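Local coordinates for putative polyphosphate kinase 2 family protein (Arthrobacter aurescens, PDB 3RHF), which probably acts as a polyphosphate kinase of the PPK2 family, moving phosphate between polyphosphate and nucleotides, at residues I181-L186 with E238-H243; L77-A82 with G136-S141. All blocks are in the same frame, centred on the assembly; numbering follows the deposited sequence.

Interaction 1 (I181-L186 with E238-H243); sequences IVKVML and EIAPWH
Lys-183 and Met-185 meet His-243 where the two backbones run roughly parallel, their directions 27° apart. This is the edge of the parallel sheet in a P-loop-type alpha/beta/alpha sandwich, where the chain from Ala-240 comes in beside inner strand 179-187. Before Trp-242 the gap between backbones is bridged by water: one links Ile-181 N to Ile-239 O, and a second joins Ile-181 O, Lys-183 N and Pro-241 O. Lys-183 has the largest share of the contact. Its chain crosses the Trp-242 indole at about a right angle, and CE lies 3.5 Å from the centroid of the five-membered ring, over the face. A bend at chi3 (-68°) helps bring NZ to Ala-240 O, at 2.9 Å. NZ also forms a salt bridge with Glu-171, an off-centre cation-pi contact with the indole, and hydrogen bonds to Tyr-143 and Thr-235 O. Trp-242 NE1 is held by Thr-235 OG1. Replacing Trp-242 by an alanine would probably leave Lys-183 CE without its aromatic face and Thr-235 OG1 without its indole partner. Met-185 N donates to His-243 O at 2.7 Å. The imidazole adds a side-chain bond: His-243 ND1 donates to Lys-183 O at 2.9 Å, the oxygen in the ring plane.

Interaction 2 (L77-A82 with G136-S141); sequences LLILQA and GVFDRS
Phe-138 and Leu-77 bury the most surface in this contact, on one face of the central strand pair in the parallel sheet of a P-loop-type alpha/beta/alpha sandwich. Strands 77-82 and 136-139 run 11° apart. The backbone ladder is regular: Leu-78 N donates to Gly-136 O, Phe-138 N to Leu-78 O, and Leu-80 N to Phe-138 O, the last at 2.9 Å. Arg-140 N then donates to Leu-80 O as the second chain leaves the sheet.

The Leu-77 side chain leans across the ladder. With CG anti to the backbone N (chi1 -180°), it brings CD1 over the centre of the Phe-138 ring, 3.7 Å from the centroid. This CH-pi contact is almost straight above the ring, only 4° off its normal. Gly-136 is the residue paired with Leu-77, and CD1 also lies 3.6 Å from Gly-136 O. Ile-79 lies alongside Phe-138 and points the same way, with CG1 4.2 Å from CD2 of the ring.

On the other face Leu-78 and Val-137 lie side by side, with Leu-78 CD2 4.1 Å from Val-137 CG2.

Beyond the strand end, Ser-141 turns back toward Ile-79 and Gln-81. Ser-141 OG donates to Gln-81 OE1 at 2.7 Å and also bonds Tyr-143 N. The amide of Gln-81 is gripped at its other end too, since NE2 bonds Glu-144. Ser-141 CB rests on Ile-79 CG2.

Arg-140 leads off from strand 77-82 at its CB, and its guanidinium forms a salt bridge with Asp-84. The Asp-139 side chain touches Lys-88 and lies about 5 Å from a bound phosphate ion, probably from the crystallisation liquor.

Strand 179-187 pairs with the far side of 77-82, strand 104-108 lies beyond 136-139, and helix 88-98 covers Leu-80 and Asp-139.

From the N terminus, strand 75-82 comes first. The chain then passes through helix 88-98 and strand 104-108 and returns at 136-141, where interaction 2 closes a loop of 53 residues. Helix 157-176 leads on to strand 179-187. After three more helices the chain reaches 238-243, and interaction 1 closes a second loop of 51 residues. The loops follow in series and neither nests nor crosses. The sheet joins them: strands 75-82 and 179-187 are neighbours, with Val-182 N 2.7 Å from Leu-77 O and Val-184 CG1 packed on Leu-80 CD2. Together the contacts tie four of five strands, from 135-139 to edge strand 242-246.

Interaction 1 (I181-L186 with E238-H243)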
ATOM      1  N   ILE A 181     -13.980  -2.988 -14.503  1.00 24.84           N
ATOM      2  CA  ILE A 181     -13.834  -4.107 -13.564  1.00 24.15           C
ATOM      3  C   ILE A 181     -12.985  -5.172 -14.160  1.00 23.14           C
ATOM      4  O   ILE A 181     -13.358  -5.763 -15.150  1.00 22.76           O
ATOM      5  CB  ILE A 181     -15.214  -4.742 -13.132  1.00 25.44           C
ATOM      6  CG1 ILE A 181     -16.052  -3.713 -12.369  1.00 26.70           C
ATOM      7  CG2 ILE A 181     -15.007  -6.079 -12.297  1.00 22.62           C
ATOM      8  CD1 ILE A 181     -17.554  -4.102 -12.236  1.00 27.17           C
ATOM      9  N   VAL A 182     -11.852  -5.437 -13.527  1.00 22.52           N
ATOM     10  CA  VAL A 182     -10.956  -6.525 -13.937  1.00 22.20           C
ATOM     11  C   VAL A 182     -11.043  -7.718 -12.980  1.00 22.60           C
ATOM     12  O   VAL A 182     -10.511  -7.637 -11.855  1.00 22.90           O
ATOM     13  CB  VAL A 182      -9.520  -6.061 -13.957  1.00 21.91           C
ATOM     14  CG1 VAL A 182      -8.622  -7.237 -14.125  1.00 22.71           C
ATOM     15  CG2 VAL A 182      -9.303  -5.056 -15.092  1.00 20.43           C
ATOM     16  N   LYS A 183     -11.673  -8.817 -13.414  1.00 22.18           N
ATOM     17  CA  LYS A 183     -11.876  -9.973 -12.544  1.00 23.31           C
ATOM     18  C   LYS A 183     -10.858 -11.084 -12.865  1.00 24.11           C
ATOM     19  O   LYS A 183     -10.698 -11.489 -14.018  1.00 26.05           O
ATOM     20  CB  LYS A 183     -13.305 -10.521 -12.658  1.00 23.62           C
ATOM     21  CG  LYS A 183     -14.393  -9.487 -12.385  1.00 25.81           C
ATOM     22  CD  LYS A 183     -15.791 -10.109 -12.090  1.00 31.84           C
ATOM     23  CE  LYS A 183     -16.456 -10.826 -13.299  1.00 32.07           C
ATOM     24  NZ  LYS A 183     -17.945 -10.607 -13.444  1.00 31.82           N
ATOM     25  N   VAL A 184     -10.154 -11.550 -11.848  1.00 24.01           N
ATOM     26  CA  VAL A 184      -9.102 -12.522 -12.041  1.00 25.24           C
ATOM     27  C   VAL A 184      -9.302 -13.688 -11.095  1.00 26.49           C
ATOM     28  O   VAL A 184      -9.532 -13.525  -9.873  1.00 25.37           O
ATOM     29  CB  VAL A 184      -7.720 -11.893 -11.807  1.00 24.41           C
ATOM     30  CG1 VAL A 184      -6.725 -12.954 -11.464  1.00 24.62           C
ATOM     31  CG2 VAL A 184      -7.299 -11.107 -13.044  1.00 24.24           C
HETATM   32  N   MSE A 185      -9.237 -14.890 -11.653  1.00 28.84           N
HETATM   33  CA  MSE A 185      -9.174 -16.096 -10.804  1.00 29.44           C
HETATM   34  C   MSE A 185      -7.833 -16.755 -10.984  1.00 28.94           C
HETATM   35  O   MSE A 185      -7.441 -17.119 -12.088  1.00 29.00           O
HETATM   36  CB  MSE A 185     -10.293 -17.049 -11.113  1.00 30.63           C
HETATM   37  CG  MSE A 185     -10.387 -18.201 -10.075  1.00 36.05           C
HETATM   38 SE   MSE A 185      -9.915 -19.947 -10.891  1.00 49.53          SE
HETATM   39  CE  MSE A 185     -10.335 -21.153  -9.340  1.00 39.99           C
ATOM     40  N   LEU A 186      -7.110 -16.880  -9.892  1.00 28.31           N
ATOM     41  CA  LEU A 186      -5.825 -17.569  -9.921  1.00 28.42           C
ATOM     42  C   LEU A 186      -6.024 -19.067  -9.728  1.00 29.04           C
ATOM     43  O   LEU A 186      -6.444 -19.496  -8.669  1.00 30.50           O
ATOM     44  CB  LEU A 186      -4.894 -17.053  -8.804  1.00 27.65           C
ATOM     45  CG  LEU A 186      -4.636 -15.573  -8.762  1.00 26.06           C
ATOM     46  CD1 LEU A 186      -3.790 -15.343  -7.554  1.00 27.08           C
ATOM     47  CD2 LEU A 186      -3.975 -15.129 -10.056  1.00 26.09           C
ATOM     48  N   GLU A 238     -19.831  -9.450 -21.038  1.00 35.49           N
ATOM     49  CA  GLU A 238     -19.136  -8.521 -21.902  1.00 35.75           C
ATOM     50  C   GLU A 238     -18.541  -7.308 -21.121  1.00 34.97           C
ATOM     51  O   GLU A 238     -17.414  -6.941 -21.371  1.00 35.39           O
ATOM     52  CB  GLU A 238     -20.055  -8.063 -23.059  1.00 35.90           C
ATOM     53  N   ILE A 239     -19.278  -6.704 -20.183  1.00 34.51           N
ATOM     54  CA  ILE A 239     -18.748  -5.550 -19.432  1.00 33.80           C
ATOM     55  C   ILE A 239     -17.859  -5.944 -18.233  1.00 32.53           C
ATOM     56  O   ILE A 239     -17.065  -5.125 -17.752  1.00 31.98           O
ATOM     57  CB  ILE A 239     -19.862  -4.556 -18.923  1.00 34.75           C
ATOM     58  CG1 ILE A 239     -20.741  -5.178 -17.833  1.00 35.18           C
ATOM     59  CG2 ILE A 239     -20.701  -4.028 -20.090  1.00 37.46           C
ATOM     60  CD1 ILE A 239     -22.051  -4.532 -17.683  1.00 37.14           C
ATOM     61  N   ALA A 240     -17.988  -7.173 -17.733  1.00 30.84           N
ATOM     62  CA  ALA A 240     -17.096  -7.607 -16.695  1.00 29.35           C
ATOM     63  C   ALA A 240     -16.768  -9.093 -16.888  1.00 29.30           C
ATOM     64  O   ALA A 240     -17.318  -9.974 -16.210  1.00 28.42           O
ATOM     65  CB  ALA A 240     -17.670  -7.325 -15.351  1.00 28.50           C
ATOM     66  N   PRO A 241     -15.841  -9.367 -17.816  1.00 28.65           N
ATOM     67  CA  PRO A 241     -15.436 -10.709 -18.099  1.00 28.68           C
ATOM     68  C   PRO A 241     -14.687 -11.272 -16.936  1.00 28.25           C
ATOM     69  O   PRO A 241     -14.004 -10.505 -16.246  1.00 28.58           O
ATOM     70  CB  PRO A 241     -14.478 -10.550 -19.276  1.00 28.93           C
ATOM     71  CG  PRO A 241     -14.706  -9.194 -19.811  1.00 28.93           C
ATOM     72  CD  PRO A 241     -15.117  -8.396 -18.645  1.00 29.11           C
ATOM     73  N   TRP A 242     -14.785 -12.593 -16.741  1.00 27.67           N
ATOM     74  CA  TRP A 242     -13.853 -13.300 -15.859  1.00 27.27           C
ATOM     75  C   TRP A 242     -12.561 -13.650 -16.594  1.00 26.54           C
ATOM     76  O   TRP A 242     -12.565 -13.819 -17.785  1.00 26.84           O
ATOM     77  CB  TRP A 242     -14.464 -14.583 -15.345  1.00 27.95           C
ATOM     78  CG  TRP A 242     -15.172 -14.410 -14.103  1.00 27.03           C
ATOM     79  CD1 TRP A 242     -16.537 -14.392 -13.915  1.00 26.51           C
ATOM     80  CD2 TRP A 242     -14.587 -14.273 -12.854  1.00 24.62           C
ATOM     81  NE1 TRP A 242     -16.816 -14.227 -12.606  1.00 27.12           N
ATOM     82  CE2 TRP A 242     -15.636 -14.135 -11.918  1.00 27.01           C
ATOM     83  CE3 TRP A 242     -13.279 -14.238 -12.414  1.00 27.27           C
ATOM     84  CZ2 TRP A 242     -15.408 -13.966 -10.557  1.00 27.77           C
ATOM     85  CZ3 TRP A 242     -13.037 -14.050 -11.045  1.00 27.39           C
ATOM     86  CH2 TRP A 242     -14.095 -13.916 -10.139  1.00 27.34           C
ATOM     87  N   HIS A 243     -11.456 -13.716 -15.887  1.00 25.25           N
ATOM     88  CA  HIS A 243     -10.253 -14.226 -16.461  1.00 25.57           C
ATOM     89  C   HIS A 243      -9.723 -15.262 -15.508  1.00 25.54           C
ATOM     90  O   HIS A 243      -9.701 -15.044 -14.314  1.00 25.15           O
ATOM     91  CB  HIS A 243      -9.212 -13.136 -16.639  1.00 24.98           C
ATOM     92  CG  HIS A 243      -9.686 -11.974 -17.442  1.00 24.78           C
ATOM     93  ND1 HIS A 243     -10.364 -10.922 -16.881  1.00 22.43           N
ATOM     94  CD2 HIS A 243      -9.573 -11.697 -18.764  1.00 23.50           C
ATOM     95  CE1 HIS A 243     -10.665 -10.055 -17.830  1.00 24.40           C
ATOM     96  NE2 HIS A 243     -10.181 -10.494 -18.979  1.00 21.52           N
TER
HETATM   97  O   HOH W   1     -16.381  -3.126 -16.258  1.00 24.86           O
HETATM   98  O   HOH W   2     -12.721  -8.169 -16.250  1.00 33.42           O

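Interaction 2 (L77-A82 with G136-S141)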
ATOM      1  N   LEU A  77     -11.230  -1.375 -10.731  1.00 23.47           N
ATOM      2  CA  LEU A  77     -11.476  -2.341  -9.653  1.00 22.69           C
ATOM      3  C   LEU A  77     -10.961  -3.710 -10.105  1.00 23.15           C
ATOM      4  O   LEU A  77     -11.507  -4.325 -11.047  1.00 22.46           O
ATOM      5  CB  LEU A  77     -12.977  -2.425  -9.298  1.00 22.15           C
ATOM      6  CG  LEU A  77     -13.396  -3.407  -8.160  1.00 21.84           C
ATOM      7  CD1 LEU A  77     -12.664  -3.114  -6.827  1.00 20.45           C
ATOM      8  CD2 LEU A  77     -14.899  -3.526  -7.902  1.00 20.51           C
ATOM      9  N   LEU A  78      -9.894  -4.148  -9.419  1.00 22.67           N
ATOM     10  CA  LEU A  78      -9.324  -5.445  -9.564  1.00 21.77           C
ATOM     11  C   LEU A  78      -9.917  -6.353  -8.512  1.00 22.75           C
ATOM     12  O   LEU A  78      -9.793  -6.065  -7.304  1.00 23.12           O
ATOM     13  CB  LEU A  78      -7.831  -5.355  -9.374  1.00 21.76           C
ATOM     14  CG  LEU A  78      -6.987  -6.637  -9.471  1.00 24.28           C
ATOM     15  CD1 LEU A  78      -7.006  -7.237 -10.908  1.00 25.51           C
ATOM     16  CD2 LEU A  78      -5.563  -6.346  -9.047  1.00 23.68           C
ATOM     17  N   ILE A  79     -10.565  -7.436  -8.974  1.00 22.60           N
ATOM     18  CA  ILE A  79     -11.081  -8.495  -8.124  1.00 22.43           C
ATOM     19  C   ILE A  79     -10.253  -9.756  -8.282  1.00 23.15           C
ATOM     20  O   ILE A  79     -10.215 -10.351  -9.374  1.00 22.83           O
ATOM     21  CB  ILE A  79     -12.603  -8.884  -8.436  1.00 22.28           C
ATOM     22  CG1 ILE A  79     -13.529  -7.673  -8.254  1.00 23.72           C
ATOM     23  CG2 ILE A  79     -13.054  -9.961  -7.514  1.00 20.77           C
ATOM     24  CD1 ILE A  79     -14.960  -7.850  -8.670  1.00 22.38           C
ATOM     25  N   LEU A  80      -9.663 -10.191  -7.168  1.00 23.94           N
ATOM     26  CA  LEU A  80      -8.979 -11.485  -7.102  1.00 25.50           C
ATOM     27  C   LEU A  80      -9.716 -12.551  -6.304  1.00 26.15           C
ATOM     28  O   LEU A  80     -10.055 -12.329  -5.156  1.00 26.70           O
ATOM     29  CB  LEU A  80      -7.629 -11.340  -6.506  1.00 24.34           C
ATOM     30  CG  LEU A  80      -6.753 -10.491  -7.387  1.00 27.05           C
ATOM     31  CD1 LEU A  80      -5.644  -9.913  -6.490  1.00 29.80           C
ATOM     32  CD2 LEU A  80      -6.204 -11.305  -8.544  1.00 27.57           C
ATOM     33  N   GLN A  81      -9.943 -13.706  -6.924  1.00 28.09           N
ATOM     34  CA  GLN A  81     -10.374 -14.915  -6.198  1.00 29.47           C
ATOM     35  C   GLN A  81      -9.406 -16.032  -6.479  1.00 30.48           C
ATOM     36  O   GLN A  81      -8.868 -16.136  -7.604  1.00 31.82           O
ATOM     37  CB  GLN A  81     -11.750 -15.356  -6.673  1.00 30.58           C
ATOM     38  CG  GLN A  81     -12.885 -14.363  -6.382  1.00 30.08           C
ATOM     39  CD  GLN A  81     -13.345 -14.434  -4.976  1.00 30.50           C
ATOM     40  OE1 GLN A  81     -13.899 -13.488  -4.455  1.00 37.34           O
ATOM     41  NE2 GLN A  81     -13.107 -15.547  -4.340  1.00 33.19           N
ATOM     42  N   ALA A  82      -9.187 -16.867  -5.464  1.00 31.10           N
ATOM     43  CA  ALA A  82      -8.369 -18.059  -5.589  1.00 31.78           C
ATOM     44  C   ALA A  82      -8.424 -18.898  -4.323  1.00 32.86           C
ATOM     45  O   ALA A  82      -8.701 -18.383  -3.272  1.00 33.89           O
ATOM     46  CB  ALA A  82      -6.937 -17.700  -5.893  1.00 30.72           C
ATOM     47  N   GLY A 136      -9.108   0.320  -7.131  1.00 19.99           N
ATOM     48  CA  GLY A 136      -9.566  -0.494  -6.004  1.00 20.47           C
ATOM     49  C   GLY A 136      -9.093  -1.918  -6.170  1.00 21.03           C
ATOM     50  O   GLY A 136      -9.131  -2.478  -7.302  1.00 22.01           O
ATOM     51  N   VAL A 137      -8.629  -2.515  -5.071  1.00 20.91           N
ATOM     52  CA  VAL A 137      -8.269  -3.931  -5.103  1.00 20.83           C
ATOM     53  C   VAL A 137      -9.049  -4.689  -4.060  1.00 21.04           C
ATOM     54  O   VAL A 137      -8.985  -4.375  -2.864  1.00 19.86           O
ATOM     55  CB  VAL A 137      -6.757  -4.155  -4.946  1.00 22.01           C
ATOM     56  CG1 VAL A 137      -6.473  -5.665  -4.793  1.00 21.86           C
ATOM     57  CG2 VAL A 137      -5.986  -3.530  -6.129  1.00 20.97           C
ATOM     58  N   PHE A 138      -9.789  -5.690  -4.549  1.00 22.06           N
ATOM     59  CA  PHE A 138     -10.527  -6.654  -3.719  1.00 22.21           C
ATOM     60  C   PHE A 138      -9.786  -8.016  -3.661  1.00 23.49           C
ATOM     61  O   PHE A 138      -9.806  -8.809  -4.629  1.00 21.90           O
ATOM     62  CB  PHE A 138     -11.943  -6.903  -4.272  1.00 22.84           C
ATOM     63  CG  PHE A 138     -12.966  -5.789  -4.018  1.00 21.08           C
ATOM     64  CD1 PHE A 138     -12.663  -4.630  -3.310  1.00 21.61           C
ATOM     65  CD2 PHE A 138     -14.261  -5.945  -4.501  1.00 20.61           C
ATOM     66  CE1 PHE A 138     -13.656  -3.617  -3.092  1.00 20.46           C
ATOM     67  CE2 PHE A 138     -15.232  -4.950  -4.324  1.00 20.34           C
ATOM     68  CZ  PHE A 138     -14.928  -3.783  -3.616  1.00 20.01           C
ATOM     69  N   ASP A 139      -9.099  -8.236  -2.533  1.00 24.39           N
ATOM     70  CA  ASP A 139      -8.627  -9.565  -2.148  1.00 26.80           C
ATOM     71  C   ASP A 139      -9.794 -10.344  -1.499  1.00 27.09           C
ATOM     72  O   ASP A 139     -10.164 -10.108  -0.352  1.00 25.55           O
ATOM     73  CB  ASP A 139      -7.406  -9.466  -1.221  1.00 27.68           C
ATOM     74  CG  ASP A 139      -6.836 -10.819  -0.819  1.00 29.90           C
ATOM     75  OD1 ASP A 139      -7.500 -11.817  -1.091  1.00 34.75           O
ATOM     76  OD2 ASP A 139      -5.725 -10.897  -0.227  1.00 33.41           O
ATOM     77  N   ARG A 140     -10.314 -11.298  -2.282  1.00 29.07           N
ATOM     78  CA  ARG A 140     -11.648 -11.874  -2.133  1.00 29.34           C
ATOM     79  C   ARG A 140     -12.695 -10.789  -2.367  1.00 27.99           C
ATOM     80  O   ARG A 140     -12.359  -9.614  -2.369  1.00 28.32           O
ATOM     81  CB  ARG A 140     -11.844 -12.559  -0.787  1.00 30.91           C
ATOM     82  CG  ARG A 140     -10.873 -13.663  -0.518  1.00 33.52           C
ATOM     83  CD  ARG A 140     -11.105 -14.162   0.886  1.00 38.78           C
ATOM     84  NE  ARG A 140     -10.248 -15.278   1.229  1.00 43.45           N
ATOM     85  CZ  ARG A 140      -9.020 -15.184   1.736  1.00 47.46           C
ATOM     86  NH1 ARG A 140      -8.358 -16.309   1.995  1.00 49.51           N
ATOM     87  NH2 ARG A 140      -8.440 -14.000   1.980  1.00 47.42           N
ATOM     88  N   SER A 141     -13.930 -11.200  -2.605  1.00 26.47           N
ATOM     89  CA  SER A 141     -14.944 -10.305  -3.107  1.00 25.93           C
ATOM     90  C   SER A 141     -16.389 -10.762  -2.833  1.00 25.36           C
ATOM     91  O   SER A 141     -16.663 -11.565  -1.918  1.00 25.24           O
ATOM     92  CB  SER A 141     -14.756 -10.170  -4.598  1.00 25.04           C
ATOM     93  OG  SER A 141     -15.314 -11.295  -5.227  1.00 25.72           O
TER